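Local structure of hypothetical 33.3 KDA protein IN ade3-ser2 intergenic region (Saccharomyces cerevisiae, 1ODF) at residues Glu78-Leu83 / Pro99-Met104. The protein is probably an ATP-dependent kinase of the GLYK family, whose substrate specificity is not yet known. Numbering follows the deposited sequence.
Sequences EDQLKL and PGTHDM
Leu83 and Gln80 lie against Gly100 and Thr101 where helix 77-86 of this P-loop kinase packs on the loop leading into helix 104-114, whose N-cap is Asp103, with OD2 hydrogen-bonded to Leu106 N. The dense part is small: Gln80, Leu83, Gly100 and Thr101, all buried, supply nearly all of the 141 Å² buried between the segments. In Leu83, CG stands anti to the backbone N (chi1 -177°) and chi2 (69°) turns one methyl onto the loop: CD2 comes within 3.3 Å of Gly100 O, a close van der Waals approach to a carbonyl oxygen. The same CD2 reaches Thr101 CG2 at 4.0 Å, the two side chains meeting at about a right angle. One turn earlier on the helix, Gln80 bends at chi2 (60°) and lays its terminal amide beside the CB and CG2 of Thr101. Thr101 OG1 is engaged within its own loop, hydrogen-bonded to Leu98 O and Gly97 N. The side chain of Thr101 stands about 10 Å from that of Gln40 in the predicted ATP site. Toward Asp79 and Asp103, both partly exposed, direct contact gives way to solvent. Their carboxylates remain 5.2 Å apart, measured from Asp79 OD2 to Asp103 OD1, and Arg142 forms a salt bridge with Asp103 that probably offsets the like charges. A single water spans this gap, donating to Asp79 OD2 at 2.7 Å and to Asp103 OD1 at 3.1 Å.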
ATOM      1  N   GLU A  78     -18.894   9.533  -5.022  1.00 50.02           N
ATOM      2  CA  GLU A  78     -20.124   9.735  -4.272  1.00 52.35           C
ATOM      3  C   GLU A  78     -20.029   9.257  -2.829  1.00 52.82           C
ATOM      4  O   GLU A  78     -20.482   9.942  -1.912  1.00 51.86           O
ATOM      5  CB  GLU A  78     -21.286   9.019  -4.959  1.00 56.43           C
ATOM      6  CG  GLU A  78     -22.622   9.364  -4.345  1.00 59.80           C
ATOM      7  CD  GLU A  78     -22.900  10.853  -4.434  1.00 63.68           C
ATOM      8  OE1 GLU A  78     -23.711  11.367  -3.632  1.00 63.41           O
ATOM      9  OE2 GLU A  78     -22.302  11.508  -5.317  1.00 65.43           O
ATOM     10  N   ASP A  79     -19.451   8.077  -2.623  1.00 53.85           N
ATOM     11  CA  ASP A  79     -19.321   7.554  -1.272  1.00 53.07           C
ATOM     12  C   ASP A  79     -18.345   8.376  -0.447  1.00 51.78           C
ATOM     13  O   ASP A  79     -18.508   8.505   0.765  1.00 51.78           O
ATOM     14  CB  ASP A  79     -18.885   6.084  -1.290  1.00 55.70           C
ATOM     15  CG  ASP A  79     -20.048   5.137  -1.523  1.00 57.60           C
ATOM     16  OD1 ASP A  79     -21.103   5.321  -0.874  1.00 59.24           O
ATOM     17  OD2 ASP A  79     -19.911   4.205  -2.343  1.00 58.57           O
ATOM     18  N   GLN A  80     -17.328   8.932  -1.095  1.00 50.73           N
ATOM     19  CA  GLN A  80     -16.363   9.746  -0.369  1.00 50.99           C
ATOM     20  C   GLN A  80     -17.084  11.002   0.118  1.00 52.67           C
ATOM     21  O   GLN A  80     -16.832  11.489   1.222  1.00 52.26           O
ATOM     22  CB  GLN A  80     -15.184  10.126  -1.266  1.00 47.59           C
ATOM     23  CG  GLN A  80     -14.152  11.035  -0.594  1.00 45.57           C
ATOM     24  CD  GLN A  80     -13.519  10.421   0.655  1.00 45.48           C
ATOM     25  OE1 GLN A  80     -13.641  10.960   1.759  1.00 41.25           O
ATOM     26  NE2 GLN A  80     -12.833   9.293   0.480  1.00 44.14           N
ATOM     27  N   LEU A  81     -17.994  11.519  -0.705  1.00 54.66           N
ATOM     28  CA  LEU A  81     -18.754  12.706  -0.323  1.00 55.93           C
ATOM     29  C   LEU A  81     -19.570  12.370   0.916  1.00 56.26           C
ATOM     30  O   LEU A  81     -19.690  13.184   1.836  1.00 56.20           O
ATOM     31  CB  LEU A  81     -19.687  13.139  -1.456  1.00 55.44           C
ATOM     32  CG  LEU A  81     -19.001  13.646  -2.728  1.00 55.94           C
ATOM     33  CD1 LEU A  81     -20.064  14.052  -3.734  1.00 53.75           C
ATOM     34  CD2 LEU A  81     -18.078  14.824  -2.397  1.00 51.99           C
ATOM     35  N   LYS A  82     -20.124  11.159   0.926  1.00 56.49           N
ATOM     36  CA  LYS A  82     -20.918  10.671   2.047  1.00 56.79           C
ATOM     37  C   LYS A  82     -20.011  10.571   3.265  1.00 55.22           C
ATOM     38  O   LYS A  82     -20.403  10.913   4.376  1.00 56.55           O
ATOM     39  CB  LYS A  82     -21.501   9.291   1.722  1.00 59.86           C
ATOM     40  CG  LYS A  82     -22.142   8.585   2.916  1.00 63.29           C
ATOM     41  CD  LYS A  82     -22.031   7.056   2.800  1.00 66.59           C
ATOM     42  CE  LYS A  82     -23.013   6.461   1.793  1.00 66.59           C
ATOM     43  NZ  LYS A  82     -24.424   6.563   2.278  1.00 65.50           N
ATOM     44  N   LEU A  83     -18.792  10.099   3.046  1.00 54.02           N
ATOM     45  CA  LEU A  83     -17.825   9.960   4.123  1.00 52.59           C
ATOM     46  C   LEU A  83     -17.420  11.327   4.674  1.00 53.83           C
ATOM     47  O   LEU A  83     -17.171  11.468   5.872  1.00 50.55           O
ATOM     48  CB  LEU A  83     -16.576   9.230   3.628  1.00 51.57           C
ATOM     49  CG  LEU A  83     -15.539   8.977   4.728  1.00 52.50           C
ATOM     50  CD1 LEU A  83     -16.093   7.942   5.705  1.00 50.46           C
ATOM     51  CD2 LEU A  83     -14.222   8.501   4.119  1.00 51.81           C
ATOM     52  N   PRO A  99      -6.504   5.928   5.610  1.00 38.58           N
ATOM     53  CA  PRO A  99      -7.243   4.688   5.832  1.00 38.36           C
ATOM     54  C   PRO A  99      -8.676   5.095   6.193  1.00 37.59           C
ATOM     55  O   PRO A  99      -8.881   5.999   7.008  1.00 34.79           O
ATOM     56  CB  PRO A  99      -6.514   4.068   7.016  1.00 37.56           C
ATOM     57  CG  PRO A  99      -5.113   4.519   6.817  1.00 36.44           C
ATOM     58  CD  PRO A  99      -5.283   5.960   6.434  1.00 37.07           C
ATOM     59  N   GLY A 100      -9.659   4.434   5.588  1.00 37.01           N
ATOM     60  CA  GLY A 100     -11.040   4.779   5.862  1.00 37.25           C
ATOM     61  C   GLY A 100     -11.672   5.358   4.612  1.00 37.70           C
ATOM     62  O   GLY A 100     -12.891   5.472   4.518  1.00 39.55           O
ATOM     63  N   THR A 101     -10.834   5.721   3.642  1.00 37.62           N
ATOM     64  CA  THR A 101     -11.310   6.283   2.386  1.00 37.71           C
ATOM     65  C   THR A 101     -11.355   5.231   1.280  1.00 37.54           C
ATOM     66  O   THR A 101     -11.479   5.568   0.097  1.00 35.37           O
ATOM     67  CB  THR A 101     -10.421   7.464   1.918  1.00 38.00           C
ATOM     68  OG1 THR A 101      -9.083   7.002   1.686  1.00 39.87           O
ATOM     69  CG2 THR A 101     -10.409   8.570   2.970  1.00 38.86           C
ATOM     70  N   HIS A 102     -11.243   3.962   1.663  1.00 36.09           N
ATOM     71  CA  HIS A 102     -11.303   2.878   0.691  1.00 37.75           C
ATOM     72  C   HIS A 102     -12.580   2.057   0.858  1.00 37.93           C
ATOM     73  O   HIS A 102     -13.163   2.000   1.937  1.00 36.76           O
ATOM     74  CB  HIS A 102     -10.089   1.948   0.822  1.00 38.60           C
ATOM     75  CG  HIS A 102      -8.795   2.589   0.443  1.00 38.71           C
ATOM     76  ND1 HIS A 102      -8.009   3.273   1.345  1.00 37.25           N
ATOM     77  CD2 HIS A 102      -8.159   2.669  -0.751  1.00 37.28           C
ATOM     78  CE1 HIS A 102      -6.943   3.742   0.724  1.00 38.08           C
ATOM     79  NE2 HIS A 102      -7.010   3.390  -0.548  1.00 36.63           N
ATOM     80  N   ASP A 103     -13.002   1.414  -0.225  1.00 39.59           N
ATOM     81  CA  ASP A 103     -14.206   0.595  -0.217  1.00 39.53           C
ATOM     82  C   ASP A 103     -13.892  -0.807   0.310  1.00 39.52           C
ATOM     83  O   ASP A 103     -13.517  -1.699  -0.452  1.00 38.37           O
ATOM     84  CB  ASP A 103     -14.771   0.526  -1.638  1.00 39.55           C
ATOM     85  CG  ASP A 103     -16.167  -0.055  -1.682  1.00 39.58           C
ATOM     86  OD1 ASP A 103     -16.824   0.082  -2.733  1.00 42.33           O
ATOM     87  OD2 ASP A 103     -16.600  -0.648  -0.669  1.00 40.51           O
ATOM     88  N   MET A 104     -14.059  -0.993   1.617  1.00 40.39           N
ATOM     89  CA  MET A 104     -13.763  -2.272   2.257  1.00 41.89           C
ATOM     90  C   MET A 104     -14.706  -3.389   1.858  1.00 43.05           C
ATOM     91  O   MET A 104     -14.287  -4.540   1.724  1.00 43.06           O
ATOM     92  CB  MET A 104     -13.781  -2.124   3.780  1.00 42.60           C
ATOM     93  CG  MET A 104     -12.897  -1.003   4.295  1.00 43.08           C
ATOM     94  SD  MET A 104     -11.269  -1.021   3.507  1.00 46.42           S
ATOM     95  CE  MET A 104     -10.564  -2.539   4.217  1.00 45.60           C
TER
HETATM   96  O   HOH W   1     -17.517   3.056  -2.924  1.00 39.82           O